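Local coordinates for protein inositol 2-dehydrogenase (Sinorhizobium meliloti, PDB 4HKT) that catalyses the NAD+-dependent oxidation of myo-inositol to 2-keto-myo-inositol (scyllo-inosose), the first step of inositol breakdown, at residues Ile149-Pro154 against Ile174-Met179; Gln238-His243 against Val249-Gln254; Ser258-Thr263 against Tyr267-Leu272. One frame throughout, in Å; residues are numbered along the deposited sequence.

Interaction 1: residues Ile149-Pro154 against Ile174-Met179; sequences ITSRDP and IHDFDM. With EDO (1,2-ethanediol), chain X.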
loop_
_atom_site.group_PDB
_atom_site.type_symbol
_atom_site.label_atom_id
_atom_site.label_comp_id
_atom_site.label_asym_id
_atom_site.label_seq_id
_atom_site.Cartn_x
_atom_site.Cartn_y
_atom_site.Cartn_z
ATOM N N ILE B 149 18.278 -7.475 0.744
ATOM C CA ILE B 149 18.688 -6.084 0.461
ATOM C C ILE B 149 18.681 -5.951 -1.040
ATOM O O ILE B 149 19.345 -6.719 -1.730
ATOM C CB ILE B 149 20.091 -5.774 1.002
ATOM C CG1 ILE B 149 20.131 -5.841 2.508
ATOM C CG2 ILE B 149 20.605 -4.386 0.564
ATOM C CD1 ILE B 149 21.536 -5.880 3.057
ATOM N N THR B 150 17.932 -4.971 -1.539
ATOM C CA THR B 150 17.873 -4.665 -2.936
ATOM C C THR B 150 18.235 -3.214 -3.158
ATOM O O THR B 150 17.579 -2.307 -2.597
ATOM C CB THR B 150 16.480 -4.890 -3.474
ATOM O OG1 THR B 150 16.118 -6.254 -3.216
ATOM C CG2 THR B 150 16.437 -4.615 -4.995
ATOM N N SER B 151 19.250 -2.993 -3.983
ATOM C CA SER B 151 19.709 -1.639 -4.298
ATOM C C SER B 151 19.862 -1.529 -5.801
ATOM O O SER B 151 20.454 -2.402 -6.415
ATOM C CB SER B 151 21.020 -1.298 -3.580
ATOM O OG SER B 151 20.832 -1.274 -2.157
ATOM N N ARG B 152 19.270 -0.481 -6.394
ATOM C CA ARG B 152 19.327 -0.264 -7.828
ATOM C C ARG B 152 19.485 1.214 -8.057
ATOM O O ARG B 152 18.662 2.004 -7.576
ATOM C CB ARG B 152 18.066 -0.783 -8.556
ATOM C CG ARG B 152 17.824 -2.279 -8.329
ATOM C CD ARG B 152 16.593 -2.837 -9.001
ATOM N NE ARG B 152 16.504 -4.250 -8.673
ATOM C CZ ARG B 152 15.388 -4.952 -8.519
ATOM N NH1 ARG B 152 14.199 -4.433 -8.708
ATOM N NH2 ARG B 152 15.469 -6.225 -8.150
ATOM N N ASP B 153 20.573 1.572 -8.726
ATOM C CA ASP B 153 20.844 2.953 -9.062
ATOM C C ASP B 153 19.972 3.388 -10.247
ATOM O O ASP B 153 19.537 2.539 -11.055
ATOM C CB ASP B 153 22.325 3.126 -9.415
ATOM C CG ASP B 153 23.229 3.114 -8.211
ATOM O OD1 ASP B 153 22.743 3.059 -7.060
ATOM O OD2 ASP B 153 24.468 3.147 -8.415
ATOM N N PRO B 154 19.747 4.718 -10.390
ATOM C CA PRO B 154 18.922 5.174 -11.494
ATOM C C PRO B 154 19.622 4.899 -12.824
ATOM O O PRO B 154 18.983 4.543 -13.797
ATOM C CB PRO B 154 18.742 6.676 -11.208
ATOM C CG PRO B 154 19.970 7.054 -10.440
ATOM C CD PRO B 154 20.293 5.849 -9.599
ATOM N N ILE B 174 29.295 -2.117 -1.663
ATOM C CA ILE B 174 29.892 -1.752 -0.407
ATOM C C ILE B 174 28.893 -1.200 0.635
ATOM O O ILE B 174 28.959 -1.559 1.793
ATOM C CB ILE B 174 31.153 -0.829 -0.625
ATOM C CG1 ILE B 174 31.993 -0.789 0.645
ATOM C CG2 ILE B 174 30.784 0.556 -1.077
ATOM C CD1 ILE B 174 33.408 -0.289 0.448
ATOM N N HIS B 175 27.983 -0.330 0.234
ATOM C CA HIS B 175 26.938 0.159 1.110
ATOM C C HIS B 175 26.033 -0.980 1.636
ATOM O O HIS B 175 25.633 -0.964 2.797
ATOM C CB HIS B 175 26.039 1.122 0.359
ATOM C CG HIS B 175 26.641 2.460 0.137
ATOM N ND1 HIS B 175 26.873 3.342 1.171
ATOM C CD2 HIS B 175 26.994 3.095 -0.997
ATOM C CE1 HIS B 175 27.381 4.456 0.681
ATOM N NE2 HIS B 175 27.465 4.333 -0.628
ATOM N N ASP B 176 25.728 -1.923 0.760
ATOM C CA ASP B 176 24.892 -3.084 1.111
ATOM C C ASP B 176 25.606 -4.094 1.964
ATOM O O ASP B 176 24.971 -4.676 2.824
ATOM C CB ASP B 176 24.330 -3.744 -0.109
ATOM C CG ASP B 176 23.526 -2.781 -0.959
ATOM O OD1 ASP B 176 22.610 -2.119 -0.435
ATOM O OD2 ASP B 176 23.855 -2.646 -2.149
ATOM N N PHE B 177 26.914 -4.295 1.762
ATOM C CA PHE B 177 27.698 -5.063 2.723
ATOM C C PHE B 177 27.658 -4.448 4.128
ATOM O O PHE B 177 27.475 -5.159 5.110
ATOM C CB PHE B 177 29.135 -5.239 2.286
ATOM C CG PHE B 177 29.302 -5.969 0.975
ATOM C CD1 PHE B 177 28.691 -7.177 0.746
ATOM C CD2 PHE B 177 30.118 -5.462 -0.004
ATOM C CE1 PHE B 177 28.860 -7.861 -0.471
ATOM C CE2 PHE B 177 30.307 -6.119 -1.196
ATOM C CZ PHE B 177 29.691 -7.334 -1.444
ATOM N N ASP B 178 27.891 -3.141 4.222
ATOM C CA ASP B 178 27.708 -2.454 5.499
ATOM C C ASP B 178 26.292 -2.619 6.098
ATOM O O ASP B 178 26.151 -2.934 7.282
ATOM C CB ASP B 178 28.058 -0.978 5.421
ATOM C CG ASP B 178 27.927 -0.324 6.763
ATOM O OD1 ASP B 178 28.737 -0.633 7.646
ATOM O OD2 ASP B 178 26.974 0.460 6.970
HETATM N N MSE B 179 25.273 -2.405 5.293
HETATM C CA MSE B 179 23.880 -2.622 5.717
HETATM C C MSE B 179 23.649 -4.030 6.224
HETATM O O MSE B 179 23.019 -4.240 7.258
HETATM C CB MSE B 179 22.959 -2.243 4.567
HETATM C CG MSE B 179 21.465 -2.374 4.857
HETATM SE SE MSE B 179 20.899 -1.225 6.361
HETATM C CE MSE B 179 21.283 0.492 5.500
HETATM C C1 EDO X . 27.753 5.063 -7.380
HETATM O O1 EDO X . 29.107 5.270 -7.781
HETATM C C2 EDO X . 27.625 3.992 -6.291
HETATM O O2 EDO X . 26.302 3.451 -6.316
#

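Interaction 2: residues Gln238-His243 against Val249-Gln254; sequences QRIEVH and VAAENQ. With EDO (1,2-ethanediol), chain R; EDO (1,2-ethanediol), chain C.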
loop_
_atom_site.group_PDB
_atom_site.type_symbol
_atom_site.label_atom_id
_atom_site.label_comp_id
_atom_site.label_asym_id
_atom_site.label_seq_id
_atom_site.Cartn_x
_atom_site.Cartn_y
_atom_site.Cartn_z
ATOM N N GLN B 238 15.894 1.284 -2.941
ATOM C CA GLN B 238 16.660 1.084 -1.732
ATOM C C GLN B 238 15.775 0.378 -0.726
ATOM O O GLN B 238 15.109 1.016 0.084
ATOM C CB GLN B 238 17.125 2.434 -1.124
ATOM C CG GLN B 238 18.016 3.301 -2.004
ATOM C CD GLN B 238 19.433 2.831 -1.972
ATOM O OE1 GLN B 238 20.199 3.198 -1.084
ATOM N NE2 GLN B 238 19.811 2.027 -2.952
ATOM N N ARG B 239 15.753 -0.950 -0.777
ATOM C CA ARG B 239 14.918 -1.730 0.139
ATOM C C ARG B 239 15.717 -2.631 1.038
ATOM O O ARG B 239 16.759 -3.139 0.654
ATOM C CB ARG B 239 13.949 -2.569 -0.644
ATOM C CG ARG B 239 12.777 -1.765 -1.161
ATOM C CD ARG B 239 11.966 -2.680 -2.049
ATOM N NE ARG B 239 12.543 -2.812 -3.375
ATOM C CZ ARG B 239 12.408 -3.884 -4.163
ATOM N NH1 ARG B 239 11.777 -4.962 -3.740
ATOM N NH2 ARG B 239 12.927 -3.884 -5.387
ATOM N N ILE B 240 15.223 -2.814 2.254
ATOM C CA ILE B 240 15.790 -3.791 3.159
ATOM C C ILE B 240 14.626 -4.538 3.806
ATOM O O ILE B 240 13.518 -3.995 4.016
ATOM C CB ILE B 240 16.696 -3.186 4.235
ATOM C CG1 ILE B 240 15.902 -2.185 5.119
ATOM C CG2 ILE B 240 17.900 -2.498 3.605
ATOM C CD1 ILE B 240 16.653 -1.766 6.369
ATOM N N GLU B 241 14.905 -5.780 4.112
ATOM C CA GLU B 241 13.935 -6.665 4.738
ATOM C C GLU B 241 14.657 -7.639 5.631
ATOM O O GLU B 241 15.741 -8.157 5.259
ATOM C CB GLU B 241 13.124 -7.391 3.667
ATOM C CG GLU B 241 12.080 -8.303 4.311
ATOM C CD GLU B 241 11.315 -9.189 3.342
ATOM O OE1 GLU B 241 11.600 -9.192 2.134
ATOM O OE2 GLU B 241 10.391 -9.886 3.831
ATOM N N VAL B 242 14.079 -7.917 6.808
ATOM C CA VAL B 242 14.683 -8.816 7.760
ATOM C C VAL B 242 13.616 -9.777 8.320
ATOM O O VAL B 242 12.624 -9.344 8.953
ATOM C CB VAL B 242 15.353 -8.069 8.918
ATOM C CG1 VAL B 242 16.052 -9.071 9.822
ATOM C CG2 VAL B 242 16.333 -7.032 8.406
ATOM N N HIS B 243 13.805 -11.051 8.023
ATOM C CA HIS B 243 12.928 -12.100 8.506
ATOM C C HIS B 243 13.589 -12.655 9.751
ATOM O O HIS B 243 14.773 -12.933 9.730
ATOM C CB HIS B 243 12.755 -13.175 7.457
ATOM C CG HIS B 243 11.936 -14.346 7.906
ATOM N ND1 HIS B 243 10.600 -14.246 8.223
ATOM C CD2 HIS B 243 12.264 -15.649 8.072
ATOM C CE1 HIS B 243 10.146 -15.426 8.581
ATOM N NE2 HIS B 243 11.128 -16.302 8.475
ATOM N N VAL B 249 10.435 -7.502 9.374
ATOM C CA VAL B 249 10.410 -6.055 9.319
ATOM C C VAL B 249 11.082 -5.590 8.021
ATOM O O VAL B 249 12.102 -6.163 7.586
ATOM C CB VAL B 249 11.062 -5.416 10.551
ATOM C CG1 VAL B 249 12.489 -5.872 10.743
ATOM C CG2 VAL B 249 10.974 -3.890 10.484
ATOM N N ALA B 250 10.496 -4.584 7.401
ATOM C CA ALA B 250 10.977 -4.070 6.115
ATOM C C ALA B 250 10.825 -2.555 6.089
ATOM O O ALA B 250 9.967 -2.013 6.794
ATOM C CB ALA B 250 10.224 -4.710 4.966
ATOM N N ALA B 251 11.696 -1.882 5.327
ATOM C CA ALA B 251 11.508 -0.486 5.008
ATOM C C ALA B 251 11.223 -0.424 3.530
ATOM O O ALA B 251 11.987 -0.953 2.715
ATOM C CB ALA B 251 12.722 0.338 5.330
ATOM N N GLU B 252 10.094 0.201 3.216
ATOM C CA GLU B 252 9.666 0.434 1.841
ATOM C C GLU B 252 10.488 1.554 1.193
ATOM O O GLU B 252 11.167 2.344 1.874
ATOM C CB GLU B 252 8.154 0.776 1.799
ATOM C CG GLU B 252 7.854 2.186 2.313
ATOM C CD GLU B 252 6.387 2.429 2.683
ATOM O OE1 GLU B 252 5.766 1.568 3.351
ATOM O OE2 GLU B 252 5.883 3.538 2.364
ATOM N N ASN B 253 10.413 1.614 -0.132
ATOM C CA ASN B 253 11.064 2.688 -0.870
ATOM C C ASN B 253 10.447 4.049 -0.536
ATOM O O ASN B 253 9.258 4.148 -0.276
ATOM C CB ASN B 253 10.929 2.452 -2.349
ATOM C CG ASN B 253 12.063 1.613 -2.897
ATOM O OD1 ASN B 253 13.235 1.805 -2.543
ATOM N ND2 ASN B 253 11.731 0.714 -3.789
ATOM N N GLN B 254 11.267 5.076 -0.637
ATOM C CA GLN B 254 10.827 6.453 -0.509
ATOM C C GLN B 254 10.704 7.109 -1.882
ATOM O O GLN B 254 11.458 6.816 -2.823
ATOM C CB GLN B 254 11.845 7.228 0.356
ATOM C CG GLN B 254 11.855 6.812 1.810
ATOM C CD GLN B 254 10.592 7.256 2.508
ATOM O OE1 GLN B 254 10.177 8.408 2.355
ATOM N NE2 GLN B 254 9.956 6.350 3.253
HETATM C C1 EDO R . 8.435 -0.012 -3.323
HETATM O O1 EDO R . 9.265 0.066 -4.412
HETATM C C2 EDO R . 9.224 -0.789 -2.314
HETATM O O2 EDO R . 8.713 -0.500 -1.053
HETATM C C1 EDO C . 6.866 -6.567 6.236
HETATM O O1 EDO C . 6.345 -6.148 4.966
HETATM C C2 EDO C . 8.055 -7.511 6.029
HETATM O O2 EDO C . 7.631 -8.778 5.505
HETATM O O HOH W 1 13.868 3.207 1.160
#

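Interaction 3: residues Ser258-Thr263 against Tyr267-Leu272; sequences SIEIAT and YTRPPL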
loop_
_atom_site.group_PDB
_atom_site.type_symbol
_atom_site.label_atom_id
_atom_site.label_comp_id
_atom_site.label_asym_id
_atom_site.label_seq_id
_atom_site.Cartn_x
_atom_site.Cartn_y
_atom_site.Cartn_z
ATOM N N SER B 258 4.168 11.668 -2.549
ATOM C CA SER B 258 3.257 10.532 -2.539
ATOM C C SER B 258 1.799 10.946 -2.862
ATOM O O SER B 258 1.057 11.400 -1.991
ATOM C CB SER B 258 3.307 9.813 -1.175
ATOM O OG SER B 258 4.613 9.372 -0.843
ATOM N N ILE B 259 1.409 10.781 -4.117
ATOM C CA ILE B 259 0.018 10.890 -4.552
ATOM C C ILE B 259 -0.324 9.641 -5.386
ATOM O O ILE B 259 0.549 8.822 -5.667
ATOM C CB ILE B 259 -0.239 12.201 -5.350
ATOM C CG1 ILE B 259 0.485 12.212 -6.674
ATOM C CG2 ILE B 259 0.154 13.411 -4.510
ATOM C CD1 ILE B 259 -0.159 13.121 -7.697
ATOM N N GLU B 260 -1.579 9.506 -5.788
ATOM C CA GLU B 260 -2.018 8.356 -6.584
ATOM C C GLU B 260 -3.073 8.833 -7.527
ATOM O O GLU B 260 -4.019 9.532 -7.109
ATOM C CB GLU B 260 -2.616 7.289 -5.675
ATOM C CG GLU B 260 -2.712 5.930 -6.325
ATOM C CD GLU B 260 -3.002 4.831 -5.303
ATOM O OE1 GLU B 260 -3.900 5.011 -4.450
ATOM O OE2 GLU B 260 -2.325 3.791 -5.377
ATOM N N ILE B 261 -2.909 8.510 -8.795
ATOM C CA ILE B 261 -3.866 8.860 -9.814
ATOM C C ILE B 261 -4.440 7.574 -10.365
ATOM O O ILE B 261 -3.677 6.705 -10.808
ATOM C CB ILE B 261 -3.195 9.646 -10.971
ATOM C CG1 ILE B 261 -2.656 10.985 -10.455
ATOM C CG2 ILE B 261 -4.185 9.889 -12.083
ATOM C CD1 ILE B 261 -1.750 11.722 -11.421
ATOM N N ALA B 262 -5.766 7.463 -10.369
ATOM C CA ALA B 262 -6.470 6.283 -10.856
ATOM C C ALA B 262 -7.282 6.616 -12.115
ATOM O O ALA B 262 -8.043 7.602 -12.144
ATOM C CB ALA B 262 -7.360 5.722 -9.773
ATOM N N THR B 263 -7.061 5.818 -13.162
ATOM C CA THR B 263 -7.769 5.904 -14.420
ATOM C C THR B 263 -8.030 4.479 -14.918
ATOM O O THR B 263 -7.793 3.513 -14.200
ATOM C CB THR B 263 -6.939 6.626 -15.500
ATOM O OG1 THR B 263 -5.771 5.854 -15.796
ATOM C CG2 THR B 263 -6.524 7.990 -15.056
ATOM N N TYR B 267 -3.911 2.410 -11.138
ATOM C CA TYR B 267 -3.570 3.305 -10.048
ATOM C C TYR B 267 -2.096 3.532 -10.142
ATOM O O TYR B 267 -1.311 2.579 -10.020
ATOM C CB TYR B 267 -3.905 2.641 -8.724
ATOM C CG TYR B 267 -5.376 2.664 -8.394
ATOM C CD1 TYR B 267 -5.867 3.447 -7.349
ATOM C CD2 TYR B 267 -6.278 1.913 -9.128
ATOM C CE1 TYR B 267 -7.227 3.477 -7.048
ATOM C CE2 TYR B 267 -7.628 1.941 -8.837
ATOM C CZ TYR B 267 -8.099 2.723 -7.796
ATOM O OH TYR B 267 -9.450 2.724 -7.525
ATOM N N THR B 268 -1.698 4.781 -10.340
ATOM C CA THR B 268 -0.281 5.116 -10.540
ATOM C C THR B 268 0.262 6.063 -9.510
ATOM O O THR B 268 -0.329 7.150 -9.304
ATOM C CB THR B 268 -0.061 5.758 -11.915
ATOM O OG1 THR B 268 -0.425 4.819 -12.912
ATOM C CG2 THR B 268 1.388 6.097 -12.115
ATOM N N ARG B 269 1.370 5.663 -8.871
ATOM C CA ARG B 269 2.115 6.497 -7.932
ATOM C C ARG B 269 3.395 6.970 -8.609
ATOM O O ARG B 269 3.875 6.316 -9.558
ATOM C CB ARG B 269 2.456 5.721 -6.650
ATOM C CG ARG B 269 1.232 5.257 -5.886
ATOM C CD ARG B 269 1.568 4.516 -4.594
ATOM N NE ARG B 269 2.162 3.204 -4.855
ATOM C CZ ARG B 269 2.845 2.494 -3.960
ATOM N NH1 ARG B 269 3.026 2.954 -2.724
ATOM N NH2 ARG B 269 3.347 1.312 -4.293
ATOM N N PRO B 270 3.972 8.085 -8.126
ATOM C CA PRO B 270 5.187 8.608 -8.775
ATOM C C PRO B 270 6.387 7.663 -8.638
ATOM O O PRO B 270 6.421 6.819 -7.735
ATOM C CB PRO B 270 5.465 9.939 -8.043
ATOM C CG PRO B 270 4.156 10.303 -7.428
ATOM C CD PRO B 270 3.522 8.988 -7.042
ATOM N N PRO B 271 7.362 7.800 -9.539
ATOM C CA PRO B 271 8.608 7.073 -9.358
ATOM C C PRO B 271 9.334 7.505 -8.104
ATOM O O PRO B 271 8.896 8.416 -7.369
ATOM C CB PRO B 271 9.408 7.427 -10.639
ATOM C CG PRO B 271 8.859 8.763 -11.050
ATOM C CD PRO B 271 7.383 8.623 -10.766
ATOM N N LEU B 272 10.449 6.847 -7.841
ATOM C CA LEU B 272 11.232 7.095 -6.643
ATOM C C LEU B 272 12.111 8.348 -6.802
ATOM O O LEU B 272 12.096 9.026 -7.860
ATOM C CB LEU B 272 12.130 5.880 -6.406
ATOM C CG LEU B 272 11.350 4.550 -6.427
ATOM C CD1 LEU B 272 12.279 3.355 -6.222
ATOM C CD2 LEU B 272 10.243 4.564 -5.391
HETATM O O HOH W 2 -3.446 5.971 -13.856
#

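Interaction 1: residues Ile149-Pro154 against Ile174-Met179
The hydroxyl of Ser151 donates a short hydrogen bond to the Asp176 carboxylate, OG to OD1 2.6 Å. It comes in on the syn side of OD1, 23° out of the carboxylate plane, and the CB of Ser151 lies 3.4 Å from the second oxygen, OD2 of Asp176. OD2 has its own donor, the side-chain amide of Asn228 on the neighbouring strand 223-229, while Arg123 adds a long, weak ion pair to OD1. Ile149, two residues back on the same strand, packs against the acid with its branches. With chi1 at -65°, CG2 lies anti to the backbone N and comes onto the carboxylate, 3.2 Å from Asp176 OD1, a tight approach for a methyl group. The isoleucine and the acid run alongside each other, pointing opposite ways. The tip of the isoleucine reaches further along the helix: CD1 is 3.6 Å from the carbonyl O of Asp176 and 3.9 Å from CG of selenomethionine Met179. Beyond CG the Met179 chain bends twice and leads away from the strand, and it also packs on Ile240.

Strand 144-152 and helix 168-184 belong to the C-terminal domain of the Gfo/Idh/MocA fold, where the helix lies against the mixed sheet; here the segment axes run nearly antiparallel, 159° apart. His175, one residue before Asp176, touches Lys94 of the Glu-Lys-Pro sequence common in this family, consistent with a place near the active-site cleft. At the loop end, Asp153 OD2 accepts a hydrogen bond from O2 of an ethanediol, 2.8 Å, and forms a salt bridge with Arg230.

All four touching residues are buried, and the Asp176 carboxylate has a donor on each oxygen; the Ser151 hydroxyl and the Asn228 amide together probably fix its rotation.

Interaction 2: residues Gln238-His243 against Val249-Gln254
Gln238 offers its backbone N to the Asn253 side chain: N to OD1 2.7 Å, with the N-H nearly straight at 171° and in the carbonyl plane of the amide. ND2 of Asn253 donates to Asp237 OD1 and to O1 of an ethanediol. Water 1 bridges Gln238 O and Glu252 O. Arg239 crosses the Asn253 amide, NE to ND2 3.6 Å, the guanidinium and amide planes 66° apart; its NH2 pairs with Asp237 and with Glu241 of the second subunit. A serine in place of Asn253 would probably leave Gln238 N without its acceptor and Asp237 without an amide donor.

Ile240 O accepts Ala251 N at 3.1 Å; with chi1 at 60°, CG1 sits between the backbone N and carbonyl carbon and rests on the Ala251 methyl, 4.1 Å from CB, on the face packed against Phe129. This beta hairpin of strands 237-244 and 248-251 edges the mixed sheet within the chain, and an antiparallel strand of the third subunit continues it. Glu241, in a non-hydrogen-bonded pair with Ala250, lays CG 4.1 Å from Ala250 CB and sends its carboxylate to Arg152 of the second subunit. Val242 exchanges two hydrogen bonds with Val249, N to O 2.8 Å and O to N 2.9 Å.

Interaction 3: residues Ser258-Thr263 against Tyr267-Leu272
Tyr267 leaves its strand beside Glu260, its CB 3.9 Å from Glu260 OE2. With CG beside the backbone N (chi1 -77°), the ring swings across the hairpin. At CD1 the ring edge meets Glu260 CD in the ring plane, 3.8 Å away, the carboxylate standing almost upright to the ring at 80°. The ring then passes over Ala262, whose CB sits 3.5 Å from the centroid and only 11° off the normal: a CH-pi contact over the centre of one face. CE1 is the nearest ring atom to that methyl, and CZ, which carries the phenol oxygen, lies 3.7 Å from the same CB.

The backbone that carries these side chains is a short antiparallel hairpin of strands 259-263 and 266-269. Ile261 and Thr268 form its hydrogen-bonded pair, Ile261 N to Thr268 O 3.0 Å and Thr268 N to Ile261 O 2.8 Å. Pro270 CD packs 3.3 Å from Ile259 O.

This hairpin is an arm of the tetramer: strand 259-263 pairs with a strand of the third subunit and strand 266-269 with one of the fourth. Tyr267 makes a cation-pi contact with Arg255 of the fourth subunit, and Arg269 NH2 forms a salt bridge with Glu260 of the fourth subunit. Within the chain Glu260 OE2 reaches only the aliphatic part of Arg269, so their charges are likely to count chiefly between subunits.

Interactions 1 and 2 share the mixed sheet of the C-terminal domain: strands 144-152 and 237-244 are neighbours, joined where Thr150 O meets Arg239 N at 2.9 Å. Interaction 1 is the core contact, helix on sheet, and turns on a buried carboxylate and apolar branches. Interaction 2, partly buried at the sheet margin, relies on backbone pairing and carries charged side chains toward the second subunit. Interaction 3 lies farthest out, its centre about 30 Å from the centre of the chain; its aromatic and charged groups serve the interface. Leu272 packs on Asn253 and Gln254, linking interactions 2 and 3, and both touch the third subunit.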